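Local coordinates for protein alpha-glucosidase (PDB 5XFM) that probably hydrolyses glycosidic bonds as a bifunctional beta-L-arabinopyranosidase and alpha-galactosidase of glycoside hydrolase family 97, with a bound calcium ion, at residues A[17-22]-A[26-31]; A[495-500]-A[505-510]. The protein carries 1 engineered substitution. All blocks are in the same frame, centred on the assembly; numbering follows the deposited sequence.

Contact 1 (A[17-22]-A[26-31]); sequences VVVKGP and LQLAVF
V19 and L28 exchange two backbone hydrogen bonds of equal length: V19 N gives to L28 O at 2.9 Å, L28 N gives to V19 O at 2.9 Å, and both are nearly straight. One rung further on, V30 N donates to V17 O, and beyond the other end of the pairing G21 N donates to L26 O, also at 2.9 Å. Weaker CA-H...O contacts fill in between these rungs, from V18 CA to L28 O at 3.4 Å and from K20 CA to L26 O.

This is the N-terminal beta hairpin of the chain: the segment axes run 159° apart, hence antiparallel, and approach to 4.8 Å. Strand 26-31 continues the sheet on its other side by bonding to strand 39-44, within the family's N-terminal, galactose-mutarotase-like region.

Apolar packing is divided between the two faces. On one, CG1 of V19, turned between its backbone N and carbonyl carbon (chi1 57°), lies beside L28 CD2 at 3.8 Å, and V17 CG1 meets V30 CB in the same side-by-side manner. Strands 91-104 and 110-117 cover this face, with L99, F115 and V117 against it. On the other face V18 CG2 touches A29 CB at 3.9 Å.

Next to that pair, the extended chains of K20 and Q27 run alongside each other, K20 CG to Q27 CG at 3.7 Å and K20 CE against the Q27 amide carbon. Q27 NE2 bonds E24 O, and K20 NZ has a long, weak ion pair with the carboxylate of the same residue. A serine in place of K20 would probably leave one flank of the Q27 chain without its methylene neighbours and E24 without that distant charge.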
ATOM      1  N   VAL A  17      31.336 -10.583  -7.095  1.00 24.84           N
ATOM      2  CA  VAL A  17      30.577 -10.650  -8.337  1.00 25.32           C
ATOM      3  C   VAL A  17      29.657  -9.434  -8.448  1.00 25.79           C
ATOM      4  O   VAL A  17      29.267  -8.853  -7.436  1.00 28.87           O
ATOM      5  CB  VAL A  17      29.745 -11.954  -8.402  1.00 28.96           C
ATOM      6  CG1 VAL A  17      28.713 -11.970  -7.285  1.00 24.17           C
ATOM      7  CG2 VAL A  17      29.080 -12.129  -9.766  1.00 25.98           C
ATOM      8  N   VAL A  18      29.307  -9.058  -9.674  1.00 25.40           N
ATOM      9  CA  VAL A  18      28.449  -7.907  -9.926  1.00 22.35           C
ATOM     10  C   VAL A  18      27.282  -8.291 -10.845  1.00 25.20           C
ATOM     11  O   VAL A  18      27.469  -9.009 -11.828  1.00 27.39           O
ATOM     12  CB  VAL A  18      29.249  -6.745 -10.561  1.00 22.99           C
ATOM     13  CG1 VAL A  18      28.318  -5.676 -11.115  1.00 25.17           C
ATOM     14  CG2 VAL A  18      30.201  -6.142  -9.542  1.00 21.63           C
ATOM     15  N   VAL A  19      26.082  -7.813 -10.524  1.00 21.33           N
ATOM     16  CA  VAL A  19      24.926  -8.018 -11.390  1.00 22.31           C
ATOM     17  C   VAL A  19      24.291  -6.673 -11.736  1.00 21.09           C
ATOM     18  O   VAL A  19      24.191  -5.794 -10.888  1.00 21.31           O
ATOM     19  CB  VAL A  19      23.881  -8.953 -10.733  1.00 21.11           C
ATOM     20  CG1 VAL A  19      23.438  -8.415  -9.384  1.00 19.13           C
ATOM     21  CG2 VAL A  19      22.685  -9.160 -11.652  1.00 23.81           C
ATOM     22  N   LYS A  20      23.889  -6.513 -12.994  1.00 23.60           N
ATOM     23  CA  LYS A  20      23.350  -5.247 -13.485  1.00 24.58           C
ATOM     24  C   LYS A  20      21.915  -5.377 -13.992  1.00 21.71           C
ATOM     25  O   LYS A  20      21.476  -6.456 -14.376  1.00 23.45           O
ATOM     26  CB  LYS A  20      24.232  -4.701 -14.610  1.00 24.21           C
ATOM     27  CG  LYS A  20      25.717  -4.663 -14.280  1.00 27.63           C
ATOM     28  CD  LYS A  20      26.539  -4.241 -15.489  1.00 29.25           C
ATOM     29  CE  LYS A  20      28.021  -4.177 -15.160  1.00 35.47           C
ATOM     30  NZ  LYS A  20      28.803  -3.633 -16.301  1.00 40.87           N
ATOM     31  N   GLY A  21      21.178  -4.274 -13.966  1.00 28.06           N
ATOM     32  CA  GLY A  21      19.893  -4.203 -14.637  1.00 28.10           C
ATOM     33  C   GLY A  21      20.108  -4.246 -16.135  1.00 23.79           C
ATOM     34  O   GLY A  21      21.230  -4.069 -16.595  1.00 26.37           O
ATOM     35  N   PRO A  22      19.030  -4.457 -16.906  1.00 29.85           N
ATOM     36  CA  PRO A  22      19.099  -4.593 -18.367  1.00 33.00           C
ATOM     37  C   PRO A  22      19.775  -3.416 -19.088  1.00 29.26           C
ATOM     38  O   PRO A  22      20.543  -3.646 -20.029  1.00 31.26           O
ATOM     39  CB  PRO A  22      17.622  -4.692 -18.766  1.00 34.23           C
ATOM     40  CG  PRO A  22      16.977  -5.328 -17.579  1.00 28.66           C
ATOM     41  CD  PRO A  22      17.668  -4.703 -16.400  1.00 26.24           C
ATOM     42  N   LEU A  26      21.604   0.465 -13.165  1.00 26.46           N
ATOM     43  CA  LEU A  26      21.555  -0.036 -11.808  1.00 24.85           C
ATOM     44  C   LEU A  26      22.555  -1.180 -11.678  1.00 23.85           C
ATOM     45  O   LEU A  26      22.524  -2.131 -12.462  1.00 26.64           O
ATOM     46  CB  LEU A  26      20.131  -0.485 -11.465  1.00 23.94           C
ATOM     47  CG  LEU A  26      19.648  -0.630 -10.017  1.00 31.43           C
ATOM     48  CD1 LEU A  26      18.236  -1.200 -10.019  1.00 23.95           C
ATOM     49  CD2 LEU A  26      20.565  -1.469  -9.139  1.00 30.89           C
ATOM     50  N   GLN A  27      23.457  -1.080 -10.707  1.00 21.16           N
ATOM     51  CA  GLN A  27      24.436  -2.138 -10.481  1.00 24.99           C
ATOM     52  C   GLN A  27      24.479  -2.560  -9.015  1.00 21.15           C
ATOM     53  O   GLN A  27      24.444  -1.727  -8.115  1.00 20.11           O
ATOM     54  CB  GLN A  27      25.827  -1.703 -10.961  1.00 23.27           C
ATOM     55  CG  GLN A  27      25.871  -1.393 -12.455  1.00 23.01           C
ATOM     56  CD  GLN A  27      27.271  -1.123 -12.972  1.00 30.91           C
ATOM     57  OE1 GLN A  27      28.264  -1.457 -12.323  1.00 29.69           O
ATOM     58  NE2 GLN A  27      27.357  -0.535 -14.163  1.00 25.46           N
ATOM     59  N   LEU A  28      24.525  -3.868  -8.790  1.00 22.15           N
ATOM     60  CA  LEU A  28      24.593  -4.428  -7.447  1.00 20.40           C
ATOM     61  C   LEU A  28      25.851  -5.282  -7.324  1.00 19.06           C
ATOM     62  O   LEU A  28      26.101  -6.147  -8.162  1.00 21.14           O
ATOM     63  CB  LEU A  28      23.339  -5.263  -7.148  1.00 18.32           C
ATOM     64  CG  LEU A  28      23.232  -5.902  -5.760  1.00 20.39           C
ATOM     65  CD1 LEU A  28      21.797  -5.875  -5.293  1.00 24.13           C
ATOM     66  CD2 LEU A  28      23.755  -7.330  -5.732  1.00 21.90           C
ATOM     67  N   ALA A  29      26.630  -5.053  -6.274  1.00 20.31           N
ATOM     68  CA  ALA A  29      27.871  -5.794  -6.084  1.00 23.13           C
ATOM     69  C   ALA A  29      27.828  -6.617  -4.806  1.00 23.04           C
ATOM     70  O   ALA A  29      27.286  -6.177  -3.795  1.00 20.91           O
ATOM     71  CB  ALA A  29      29.050  -4.848  -6.065  1.00 23.29           C
ATOM     72  N   VAL A  30      28.424  -7.804  -4.849  1.00 22.82           N
ATOM     73  CA  VAL A  30      28.377  -8.708  -3.709  1.00 21.82           C
ATOM     74  C   VAL A  30      29.753  -8.942  -3.096  1.00 20.45           C
ATOM     75  O   VAL A  30      30.728  -9.210  -3.799  1.00 25.77           O
ATOM     76  CB  VAL A  30      27.755 -10.073  -4.112  1.00 22.90           C
ATOM     77  CG1 VAL A  30      27.657 -10.998  -2.916  1.00 17.56           C
ATOM     78  CG2 VAL A  30      26.381  -9.866  -4.720  1.00 25.99           C
ATOM     79  N   PHE A  31      29.814  -8.825  -1.773  1.00 20.90           N
ATOM     80  CA  PHE A  31      31.049  -8.980  -1.020  1.00 22.37           C
ATOM     81  C   PHE A  31      30.881 -10.061   0.037  1.00 24.77           C
ATOM     82  O   PHE A  31      30.296  -9.818   1.093  1.00 23.35           O
ATOM     83  CB  PHE A  31      31.455  -7.668  -0.336  1.00 19.95           C
ATOM     84  CG  PHE A  31      31.534  -6.480  -1.257  1.00 18.62           C
ATOM     85  CD1 PHE A  31      30.397  -5.760  -1.591  1.00 21.71           C
ATOM     86  CD2 PHE A  31      32.761  -6.056  -1.753  1.00 27.61           C
ATOM     87  CE1 PHE A  31      30.481  -4.652  -2.428  1.00 24.02           C
ATOM     88  CE2 PHE A  31      32.853  -4.952  -2.587  1.00 22.84           C
ATOM     89  CZ  PHE A  31      31.711  -4.249  -2.924  1.00 23.47           C
TER

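Contact 2 (A[495-500]-A[505-510]); sequences NKRLNR and GTTRRT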
ATOM      1  N   ASN A 495     -18.094  17.420   1.650  1.00 26.18           N
ATOM      2  CA  ASN A 495     -18.544  18.186   2.810  1.00 27.57           C
ATOM      3  C   ASN A 495     -17.510  19.237   3.221  1.00 26.99           C
ATOM      4  O   ASN A 495     -16.308  19.001   3.110  1.00 21.34           O
ATOM      5  CB  ASN A 495     -18.823  17.245   3.988  1.00 23.43           C
ATOM      6  CG  ASN A 495     -20.278  16.821   4.073  1.00 23.84           C
ATOM      7  OD1 ASN A 495     -21.005  16.827   3.081  1.00 26.66           O
ATOM      8  ND2 ASN A 495     -20.697  16.408   5.261  1.00 23.79           N
ATOM      9  N   LYS A 496     -17.971  20.393   3.690  1.00 28.59           N
ATOM     10  CA  LYS A 496     -17.059  21.412   4.202  1.00 21.90           C
ATOM     11  C   LYS A 496     -16.831  21.214   5.685  1.00 23.11           C
ATOM     12  O   LYS A 496     -15.775  21.555   6.220  1.00 23.78           O
ATOM     13  CB  LYS A 496     -17.591  22.817   3.955  1.00 23.05           C
ATOM     14  CG  LYS A 496     -17.693  23.224   2.507  1.00 37.95           C
ATOM     15  CD  LYS A 496     -18.511  24.498   2.389  1.00 42.64           C
ATOM     16  CE  LYS A 496     -18.731  24.885   0.943  1.00 46.50           C
ATOM     17  NZ  LYS A 496     -17.485  25.482   0.381  1.00 47.31           N
ATOM     18  N   ARG A 497     -17.841  20.673   6.353  1.00 24.95           N
ATOM     19  CA  ARG A 497     -17.727  20.377   7.765  1.00 19.35           C
ATOM     20  C   ARG A 497     -17.968  18.892   7.981  1.00 24.28           C
ATOM     21  O   ARG A 497     -18.972  18.336   7.516  1.00 23.11           O
ATOM     22  CB  ARG A 497     -18.712  21.219   8.576  1.00 20.76           C
ATOM     23  CG  ARG A 497     -18.459  22.715   8.471  1.00 22.92           C
ATOM     24  CD  ARG A 497     -17.094  23.092   9.026  1.00 17.88           C
ATOM     25  NE  ARG A 497     -16.965  22.767  10.444  1.00 23.07           N
ATOM     26  CZ  ARG A 497     -17.414  23.540  11.428  1.00 25.26           C
ATOM     27  NH1 ARG A 497     -18.033  24.682  11.145  1.00 16.74           N
ATOM     28  NH2 ARG A 497     -17.246  23.173  12.693  1.00 21.15           N
ATOM     29  N   LEU A 498     -17.059  18.255   8.709  1.00 22.94           N
ATOM     30  CA  LEU A 498     -17.025  16.798   8.749  1.00 26.83           C
ATOM     31  C   LEU A 498     -17.906  16.222   9.836  1.00 21.14           C
ATOM     32  O   LEU A 498     -17.419  15.593  10.781  1.00 19.57           O
ATOM     33  CB  LEU A 498     -15.587  16.292   8.906  1.00 21.57           C
ATOM     34  CG  LEU A 498     -14.814  16.093   7.598  1.00 23.77           C
ATOM     35  CD1 LEU A 498     -14.943  17.283   6.659  1.00 22.78           C
ATOM     36  CD2 LEU A 498     -13.341  15.759   7.860  1.00 21.33           C
ATOM     37  N   ASN A 499     -19.208  16.455   9.685  1.00 21.97           N
ATOM     38  CA  ASN A 499     -20.235  15.826  10.510  1.00 22.53           C
ATOM     39  C   ASN A 499     -21.486  15.593   9.658  1.00 24.85           C
ATOM     40  O   ASN A 499     -21.494  15.909   8.468  1.00 24.55           O
ATOM     41  CB  ASN A 499     -20.539  16.678  11.748  1.00 24.54           C
ATOM     42  CG  ASN A 499     -21.335  17.935  11.433  1.00 23.17           C
ATOM     43  OD1 ASN A 499     -21.446  18.356  10.282  1.00 25.83           O
ATOM     44  ND2 ASN A 499     -21.851  18.571  12.476  1.00 26.83           N
ATOM     45  N   ARG A 500     -22.535  15.031  10.253  1.00 28.13           N
ATOM     46  CA  ARG A 500     -23.709  14.627   9.478  1.00 23.82           C
ATOM     47  C   ARG A 500     -24.456  15.789   8.814  1.00 24.61           C
ATOM     48  O   ARG A 500     -24.865  15.683   7.657  1.00 23.74           O
ATOM     49  CB  ARG A 500     -24.674  13.832  10.352  1.00 21.40           C
ATOM     50  CG  ARG A 500     -25.917  13.365   9.615  1.00 22.91           C
ATOM     51  CD  ARG A 500     -26.574  12.203  10.335  1.00 18.58           C
ATOM     52  NE  ARG A 500     -27.830  11.812   9.707  1.00 20.34           N
ATOM     53  CZ  ARG A 500     -28.446  10.657   9.940  1.00 25.87           C
ATOM     54  NH1 ARG A 500     -27.906   9.778  10.779  1.00 20.59           N
ATOM     55  NH2 ARG A 500     -29.592  10.375   9.329  1.00 21.16           N
ATOM     56  N   GLY A 505     -18.124  19.831  13.597  1.00 22.51           N
ATOM     57  CA  GLY A 505     -16.989  18.928  13.550  1.00 19.01           C
ATOM     58  C   GLY A 505     -15.780  19.619  12.950  1.00 25.65           C
ATOM     59  O   GLY A 505     -15.652  20.845  13.029  1.00 24.07           O
ATOM     60  N   THR A 506     -14.879  18.837  12.364  1.00 16.22           N
ATOM     61  CA  THR A 506     -13.662  19.395  11.793  1.00 21.96           C
ATOM     62  C   THR A 506     -13.944  20.128  10.480  1.00 24.13           C
ATOM     63  O   THR A 506     -15.029  20.016   9.904  1.00 21.30           O
ATOM     64  CB  THR A 506     -12.595  18.312  11.563  1.00 21.57           C
ATOM     65  OG1 THR A 506     -13.127  17.311  10.696  1.00 19.68           O
ATOM     66  CG2 THR A 506     -12.192  17.657  12.880  1.00 19.21           C
ATOM     67  N   THR A 507     -12.952  20.882  10.023  1.00 24.53           N
ATOM     68  CA  THR A 507     -13.090  21.730   8.847  1.00 20.72           C
ATOM     69  C   THR A 507     -12.087  21.337   7.768  1.00 25.86           C
ATOM     70  O   THR A 507     -10.876  21.387   7.998  1.00 25.25           O
ATOM     71  CB  THR A 507     -12.893  23.220   9.216  1.00 19.36           C
ATOM     72  OG1 THR A 507     -13.855  23.594  10.212  1.00 26.40           O
ATOM     73  CG2 THR A 507     -13.072  24.117   8.000  1.00 18.10           C
ATOM     74  N   ARG A 508     -12.590  20.932   6.602  1.00 20.65           N
ATOM     75  CA  ARG A 508     -11.727  20.647   5.466  1.00 25.33           C
ATOM     76  C   ARG A 508     -10.919  21.880   5.078  1.00 28.85           C
ATOM     77  O   ARG A 508     -11.463  22.979   5.010  1.00 26.28           O
ATOM     78  CB  ARG A 508     -12.542  20.165   4.268  1.00 26.22           C
ATOM     79  CG  ARG A 508     -11.708  20.004   2.998  1.00 28.46           C
ATOM     80  CD  ARG A 508     -12.473  19.310   1.881  1.00 26.25           C
ATOM     81  NE  ARG A 508     -13.839  19.800   1.708  1.00 25.97           N
ATOM     82  CZ  ARG A 508     -14.301  20.345   0.586  1.00 28.24           C
ATOM     83  NH1 ARG A 508     -13.499  20.484  -0.459  1.00 32.26           N
ATOM     84  NH2 ARG A 508     -15.563  20.750   0.505  1.00 31.38           N
ATOM     85  N   ARG A 509      -9.625  21.687   4.827  1.00 27.23           N
ATOM     86  CA  ARG A 509      -8.722  22.784   4.488  1.00 28.10           C
ATOM     87  C   ARG A 509      -8.401  22.851   3.005  1.00 28.94           C
ATOM     88  O   ARG A 509      -7.810  23.824   2.533  1.00 25.14           O
ATOM     89  CB  ARG A 509      -7.420  22.655   5.275  1.00 23.89           C
ATOM     90  CG  ARG A 509      -7.613  22.701   6.769  1.00 26.96           C
ATOM     91  CD  ARG A 509      -8.299  23.993   7.173  1.00 24.43           C
ATOM     92  NE  ARG A 509      -8.134  24.247   8.598  1.00 31.66           N
ATOM     93  CZ  ARG A 509      -8.907  25.060   9.311  1.00 29.83           C
ATOM     94  NH1 ARG A 509      -9.913  25.703   8.731  1.00 22.83           N
ATOM     95  NH2 ARG A 509      -8.669  25.224  10.606  1.00 24.96           N
ATOM     96  N   THR A 510      -8.802  21.816   2.274  1.00 27.82           N
ATOM     97  CA  THR A 510      -8.503  21.701   0.854  1.00 25.75           C
ATOM     98  C   THR A 510      -9.730  21.990  -0.005  1.00 26.34           C
ATOM     99  O   THR A 510     -10.853  22.006   0.490  1.00 24.50           O
ATOM    100  CB  THR A 510      -7.977  20.299   0.518  1.00 29.32           C
ATOM    101  OG1 THR A 510      -8.866  19.320   1.070  1.00 27.31           O
ATOM    102  CG2 THR A 510      -6.588  20.095   1.100  1.00 22.63           C
TER
HETATM  103  O   HOH W   1     -15.578  15.874  12.656  1.00 25.33           O
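R497 folds back over the facing strand and grips its backbone: NH2 donates to G505 O at 2.8 Å, nearly straight at 167°, with that oxygen only 6° out of the guanidinium plane. NE makes a weak bond to T506 O at the same group's edge, while T507 OG1 sits over one face. Bends at chi2 and chi3, both near -60°, curl the arginine chain into this position.

T506 O also accepts from L498 N at 2.9 Å, so this carbonyl has two donors. The T506 hydroxyl oxygen packs against L498 CB and CD2, each 3.2 Å away, and its hydrogen-bond partner is M460 O. A water accepts from T506 N and donates to L498 O, linking the two backbones.

At the other end, R508 directs NE to N495 O at 2.9 Å, with a weaker bond from NH2 to the same oxygen. R508 N reaches K496 O at 3.3 Å, so side chain and backbone of one residue hold two successive carbonyls.

In the second shell, D512 forms a salt bridge with R508 NH1, and N535 bonds N495 OD1, consistent with holding the R508 guanidinium and the N495 side chain in place. L498 packs against L303 of helix 300-304, M460 and V461 of helix 458-462 and C467 of helix 464-468.

The whole is a short, weakly bonded antiparallel beta hairpin, pairing R497 with T507 as a non-hydrogen-bonded pair, with L498 at the centre of an inverse gamma turn, set among helices in the TIM-barrel-clan region of the enzyme.

Overall arrangement
From the N terminus, contact 1 closes first: residues 17-22 turn back through a three-residue connection onto 26-31, in the galactose-mutarotase-clan N-terminal region. Much later in the chain, contact 2 closes a second local loop, with four residues between 495-500 and 505-510, in the TIM-barrel-clan region. The two follow in series, so neither nests in nor crosses the other. The centres of contact 1 and contact 2 lie about 51 Å apart, on opposite sides of the chain's centre. The nearest atoms of contact 1 and contact 2 are about 35 Å apart. Contact 1 joins neighbouring strands of a large antiparallel sheet, whereas contact 2 forms a separate two-stranded sheet beside helices.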